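Peptidase M28 (Shewanella amazonensis SB2B, PDB 3IIB) probably acts as a zinc-dependent metallopeptidase of family M28 with carboxypeptidase or dipeptidase activity. Local coordinates at residues 255-260 against 302-307; 327-332 against 374-379. All blocks are in the same frame, centred on the assembly; numbering follows the deposited sequence.

Contact 1. Residues 255-260 against 302-307. With ZN (zinc ion), chain C; ZN (zinc ion), chain B.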
loop_
_atom_site.group_PDB
_atom_site.type_symbol
_atom_site.label_atom_id
_atom_site.label_comp_id
_atom_site.label_asym_id
_atom_site.label_seq_id
_atom_site.Cartn_x
_atom_site.Cartn_y
_atom_site.Cartn_z
ATOM N N GLY A 255 21.918 8.896 -18.874
ATOM C CA GLY A 255 22.135 8.631 -17.463
ATOM C C GLY A 255 20.922 8.168 -16.686
ATOM O O GLY A 255 19.767 8.228 -17.142
ATOM N N ALA A 256 21.210 7.760 -15.457
ATOM C CA ALA A 256 20.211 7.440 -14.440
ATOM C C ALA A 256 20.949 7.561 -13.125
ATOM O O ALA A 256 22.192 7.700 -13.127
ATOM C CB ALA A 256 19.668 5.978 -14.629
ATOM N N HIS A 257 20.259 7.445 -11.994
ATOM C CA HIS A 257 21.001 7.309 -10.706
ATOM C C HIS A 257 20.879 5.904 -10.158
ATOM O O HIS A 257 19.841 5.293 -10.293
ATOM C CB HIS A 257 20.613 8.363 -9.656
ATOM C CG HIS A 257 19.190 8.342 -9.199
ATOM N ND1 HIS A 257 18.798 7.729 -8.031
ATOM C CD2 HIS A 257 18.080 8.953 -9.693
ATOM C CE1 HIS A 257 17.499 7.904 -7.857
ATOM N NE2 HIS A 257 17.041 8.652 -8.847
ATOM N N LEU A 258 21.968 5.404 -9.560
ATOM C CA LEU A 258 22.054 4.041 -9.061
ATOM C C LEU A 258 21.583 3.949 -7.638
ATOM O O LEU A 258 21.213 2.854 -7.156
ATOM C CB LEU A 258 23.518 3.559 -9.153
ATOM C CG LEU A 258 23.799 2.095 -8.798
ATOM C CD1 LEU A 258 22.892 1.142 -9.617
ATOM C CD2 LEU A 258 25.297 1.793 -8.967
ATOM N N ASP A 259 21.601 5.070 -6.925
ATOM C CA ASP A 259 21.222 5.019 -5.514
ATOM C C ASP A 259 19.691 5.085 -5.364
ATOM O O ASP A 259 18.971 5.430 -6.316
ATOM C CB ASP A 259 21.895 6.144 -4.736
ATOM C CG ASP A 259 21.361 7.554 -5.127
ATOM O OD1 ASP A 259 21.298 7.865 -6.346
ATOM O OD2 ASP A 259 21.010 8.359 -4.228
ATOM N N SER A 260 19.215 4.833 -4.145
ATOM C CA SER A 260 17.790 4.886 -3.860
ATOM C C SER A 260 17.610 5.188 -2.414
ATOM O O SER A 260 18.589 5.249 -1.663
ATOM C CB SER A 260 17.099 3.533 -4.154
ATOM O OG SER A 260 17.426 2.483 -3.235
ATOM N N ALA A 302 24.371 8.897 -5.435
ATOM C CA ALA A 302 23.919 9.800 -4.402
ATOM C C ALA A 302 23.048 10.930 -4.949
ATOM O O ALA A 302 23.108 12.052 -4.484
ATOM C CB ALA A 302 25.125 10.320 -3.586
ATOM N N GLU A 303 22.216 10.614 -5.930
ATOM C CA GLU A 303 21.249 11.605 -6.430
ATOM C C GLU A 303 20.273 12.031 -5.337
ATOM O O GLU A 303 19.931 13.196 -5.243
ATOM C CB GLU A 303 20.512 11.068 -7.665
ATOM C CG GLU A 303 19.562 12.083 -8.293
ATOM C CD GLU A 303 18.185 12.130 -7.650
ATOM O OE1 GLU A 303 17.856 11.205 -6.885
ATOM O OE2 GLU A 303 17.423 13.078 -7.928
ATOM N N GLU A 304 19.825 11.081 -4.527
ATOM C CA GLU A 304 18.820 11.317 -3.479
ATOM C C GLU A 304 19.296 12.279 -2.402
ATOM O O GLU A 304 18.487 12.904 -1.732
ATOM C CB GLU A 304 18.394 9.991 -2.825
ATOM C CG GLU A 304 17.844 8.910 -3.771
ATOM C CD GLU A 304 16.461 9.230 -4.310
ATOM O OE1 GLU A 304 15.956 10.352 -4.080
ATOM O OE2 GLU A 304 15.876 8.310 -4.913
ATOM N N LEU A 305 20.615 12.411 -2.266
ATOM C CA LEU A 305 21.201 13.251 -1.245
ATOM C C LEU A 305 21.570 14.643 -1.785
ATOM O O LEU A 305 22.322 15.369 -1.143
ATOM C CB LEU A 305 22.431 12.576 -0.641
ATOM C CG LEU A 305 22.191 11.144 -0.132
ATOM C CD1 LEU A 305 23.493 10.674 0.576
ATOM C CD2 LEU A 305 20.971 11.032 0.798
ATOM N N GLY A 306 21.050 15.018 -2.950
ATOM C CA GLY A 306 21.342 16.326 -3.515
ATOM C C GLY A 306 22.206 16.330 -4.762
ATOM O O GLY A 306 23.059 17.208 -4.941
ATOM N N LEU A 307 21.959 15.387 -5.665
ATOM C CA LEU A 307 22.697 15.347 -6.931
ATOM C C LEU A 307 24.210 15.303 -6.731
ATOM O O LEU A 307 24.945 15.817 -7.532
ATOM C CB LEU A 307 22.363 16.539 -7.833
ATOM C CG LEU A 307 20.930 17.031 -7.893
ATOM C CD1 LEU A 307 20.819 18.241 -8.867
ATOM C CD2 LEU A 307 20.003 15.888 -8.256
HETATM ZN ZN ZN C . 15.097 9.616 -8.831
HETATM ZN ZN ZN B . 14.247 9.916 -5.435
HETATM O O HOH W 1 15.285 10.605 -7.166
HETATM O O HOH W 2 13.269 11.732 -5.981
HETATM O O HOH W 3 13.043 10.778 -9.132
#

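Contact 2. Residues 327-332 against 374-379. With ZN (zinc ion), chain C.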
loop_
_atom_site.group_PDB
_atom_site.type_symbol
_atom_site.label_atom_id
_atom_site.label_comp_id
_atom_site.label_asym_id
_atom_site.label_seq_id
_atom_site.Cartn_x
_atom_site.Cartn_y
_atom_site.Cartn_z
ATOM N N ALA A 327 23.301 15.616 -23.304
ATOM C CA ALA A 327 23.090 14.760 -22.148
ATOM C C ALA A 327 21.601 14.615 -21.822
ATOM O O ALA A 327 20.866 15.567 -22.001
ATOM C CB ALA A 327 23.809 15.353 -20.918
ATOM N N ALA A 328 21.184 13.441 -21.321
ATOM C CA ALA A 328 19.794 13.173 -20.903
ATOM C C ALA A 328 19.795 12.132 -19.813
ATOM O O ALA A 328 20.729 11.329 -19.723
ATOM C CB ALA A 328 18.889 12.709 -22.068
ATOM N N GLU A 329 18.780 12.181 -18.965
ATOM C CA GLU A 329 18.661 11.248 -17.843
ATOM C C GLU A 329 17.235 10.731 -17.688
ATOM O O GLU A 329 16.282 11.510 -17.738
ATOM C CB GLU A 329 19.087 11.890 -16.543
ATOM C CG GLU A 329 18.867 10.975 -15.359
ATOM C CD GLU A 329 19.437 11.490 -14.041
ATOM O OE1 GLU A 329 19.169 12.663 -13.714
ATOM O OE2 GLU A 329 20.156 10.709 -13.340
ATOM N N SER A 330 17.120 9.426 -17.472
ATOM C CA SER A 330 15.845 8.768 -17.145
ATOM C C SER A 330 15.745 8.682 -15.609
ATOM O O SER A 330 16.484 7.914 -14.968
ATOM C CB SER A 330 15.795 7.383 -17.729
ATOM O OG SER A 330 14.517 6.740 -17.534
ATOM N N ASP A 331 14.833 9.450 -15.037
ATOM C CA ASP A 331 14.579 9.410 -13.573
ATOM C C ASP A 331 13.156 9.905 -13.288
ATOM O O ASP A 331 12.949 10.810 -12.495
ATOM C CB ASP A 331 15.571 10.258 -12.804
ATOM C CG ASP A 331 15.399 10.112 -11.311
ATOM O OD1 ASP A 331 14.993 9.022 -10.892
ATOM O OD2 ASP A 331 15.700 11.044 -10.565
ATOM N N PHE A 332 12.198 9.284 -13.944
ATOM C CA PHE A 332 10.783 9.496 -13.627
ATOM C C PHE A 332 10.030 8.181 -13.797
ATOM O O PHE A 332 8.933 8.135 -14.352
ATOM C CB PHE A 332 10.246 10.647 -14.465
ATOM C CG PHE A 332 8.986 11.263 -13.936
ATOM C CD1 PHE A 332 8.651 11.212 -12.592
ATOM C CD2 PHE A 332 8.123 11.932 -14.801
ATOM C CE1 PHE A 332 7.513 11.792 -12.145
ATOM C CE2 PHE A 332 6.975 12.559 -14.322
ATOM C CZ PHE A 332 6.661 12.475 -13.004
ATOM N N GLY A 374 17.103 16.076 -16.794
ATOM C CA GLY A 374 16.890 15.362 -15.539
ATOM C C GLY A 374 17.851 15.799 -14.455
ATOM O O GLY A 374 18.804 16.527 -14.692
ATOM N N PRO A 375 17.579 15.362 -13.241
ATOM C CA PRO A 375 18.262 15.917 -12.094
ATOM C C PRO A 375 19.780 15.926 -12.186
ATOM O O PRO A 375 20.405 16.970 -11.989
ATOM C CB PRO A 375 17.799 15.014 -10.946
ATOM C CG PRO A 375 16.583 14.405 -11.389
ATOM C CD PRO A 375 16.519 14.420 -12.860
ATOM N N ASP A 376 20.379 14.780 -12.490
ATOM C CA ASP A 376 21.838 14.685 -12.508
ATOM C C ASP A 376 22.547 15.407 -13.663
ATOM O O ASP A 376 23.770 15.589 -13.613
ATOM C CB ASP A 376 22.235 13.225 -12.516
ATOM C CG ASP A 376 21.817 12.519 -11.244
ATOM O OD1 ASP A 376 22.189 13.039 -10.180
ATOM O OD2 ASP A 376 21.096 11.485 -11.314
ATOM N N VAL A 377 21.798 15.778 -14.698
ATOM C CA VAL A 377 22.360 16.568 -15.795
ATOM C C VAL A 377 21.858 18.014 -15.809
ATOM O O VAL A 377 22.186 18.796 -16.713
ATOM C CB VAL A 377 22.101 15.888 -17.176
ATOM C CG1 VAL A 377 22.686 14.498 -17.158
ATOM C CG2 VAL A 377 20.603 15.877 -17.517
ATOM N N SER A 378 21.097 18.382 -14.777
ATOM C CA SER A 378 20.392 19.663 -14.774
ATOM C C SER A 378 21.359 20.829 -14.581
ATOM O O SER A 378 20.977 21.969 -14.832
ATOM C CB SER A 378 19.304 19.699 -13.698
ATOM O OG SER A 378 19.851 19.604 -12.387
HETATM N N MSE A 379 22.605 20.542 -14.152
HETATM C CA MSE A 379 23.602 21.605 -13.947
HETATM C C MSE A 379 24.425 21.850 -15.201
HETATM O O MSE A 379 25.239 22.772 -15.287
HETATM C CB MSE A 379 24.486 21.309 -12.718
HETATM C CG MSE A 379 25.537 20.269 -12.913
HETATM SE SE MSE A 379 24.831 18.507 -13.158
HETATM C CE MSE A 379 23.967 18.287 -11.459
HETATM ZN ZN ZN C . 15.097 9.616 -8.831
HETATM O O HOH W 4 17.057 14.409 -19.093
HETATM O O HOH W 3 13.043 10.778 -9.132
HETATM O O HOH W 1 15.285 10.605 -7.166
#

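Contact 1. Residues 255-260 against 302-307
The imidazole of His257 carries Glu303 over one face: OE1 sits 3.3 Å from NE2, and the carboxylate plane is tilted 25° from the ring. Glu303 CB rests on the same ring in a CH-pi contact, 3.8 Å from the centroid. Glu304 instead turns its carboxylate almost perpendicular to the imidazole, its OE2 meeting His257 CE1 obliquely at 3.4 Å. Asp259 C lies at the edge, in the ring plane. NE2 binds one zinc ion at 2.2 Å, while ND1 makes weak hydrogen bonds to Asp259 O and OD1; with CG between backbone N and carbonyl carbon (chi1 62°), the ring folds back to reach both. Asp259 suits its place because its two oxygens take successive amides, weakly Glu303 N on OD1 and, at 3.0 Å, Glu304 N on the syn lone pair of OD2. Glu304 grips the second zinc with both oxygens, and a water bridging the two ions donates to Glu303 OE1 at 2.7 Å. This is the co-catalytic dizinc centre of M28 peptidases, completed by Asp269, Asp331 and His402. The contact joins the end of strand 247-257 to the loop following strand 293-300: Ala256 packs on helix 267-285, Leu258 on helix 42-57, and Ala302 on strand 62-84.

Contact 2. Residues 327-332 against 374-379
Glu329 and Gly374 bring the backbones to 5.0 Å between their CA atoms, where strand residues around Glu329 meet Gly374, just before the 3-10 segment 375-377. Glycine fits this spot, since a CB on Gly374 would lie about 3.0 Å from Glu329 CB, and a water accepts from both Glu329 N and Gly374 N. Glu329 reaches over to the turn with CG anti to its backbone N (chi1 176°) and an extended chain, which lets OE1 take the amide of Asp376 at 2.7 Å, on the syn side and 23° out of the carboxylate plane. Two residues earlier on the strand, Ala327 CB meets Val377 CG1 at 4.0 Å, small apolar residues suiting a buried spot. Pro375 lays its ring against the metal ligand: its CG is 3.6 Å from Asp331 OD2, and its CD flanks Glu329 OE1. An alanine in place of Pro375 would take away the ring carbons beside both carboxylates, which is likely to open a gap next to Asp331 and let the turn move more freely. Asp331 holds its zinc with both oxygens, at 2.1 Å from OD1. By accepting the Asp376 amide, the Glu329 carboxylate thus ties the turn to the strand that leads into this zinc ligand.

Overall arrangement
Following the chain from the N terminus, past the strands up to 220-242, strand 247-257 opens contact 1, which closes after helix 267-285 and strand 293-300, a parallel beta-alpha-beta crossover. The chain then passes through helix 308-316 into strand 324-329, where contact 2 opens; that loop closes only after strands 337-343 and 365-366. The two loops follow in series, neither nested nor crossed. They are joined across the sheet, where strands 247-257 and 324-329 are parallel neighbours, by backbone hydrogen bonds of Gly255 with Ala328 and Ser330. Their centres lie about 10 Å apart. Residues at and just beyond the C-terminal ends of these neighbouring strands meet at one zinc ion of the two-zinc centre.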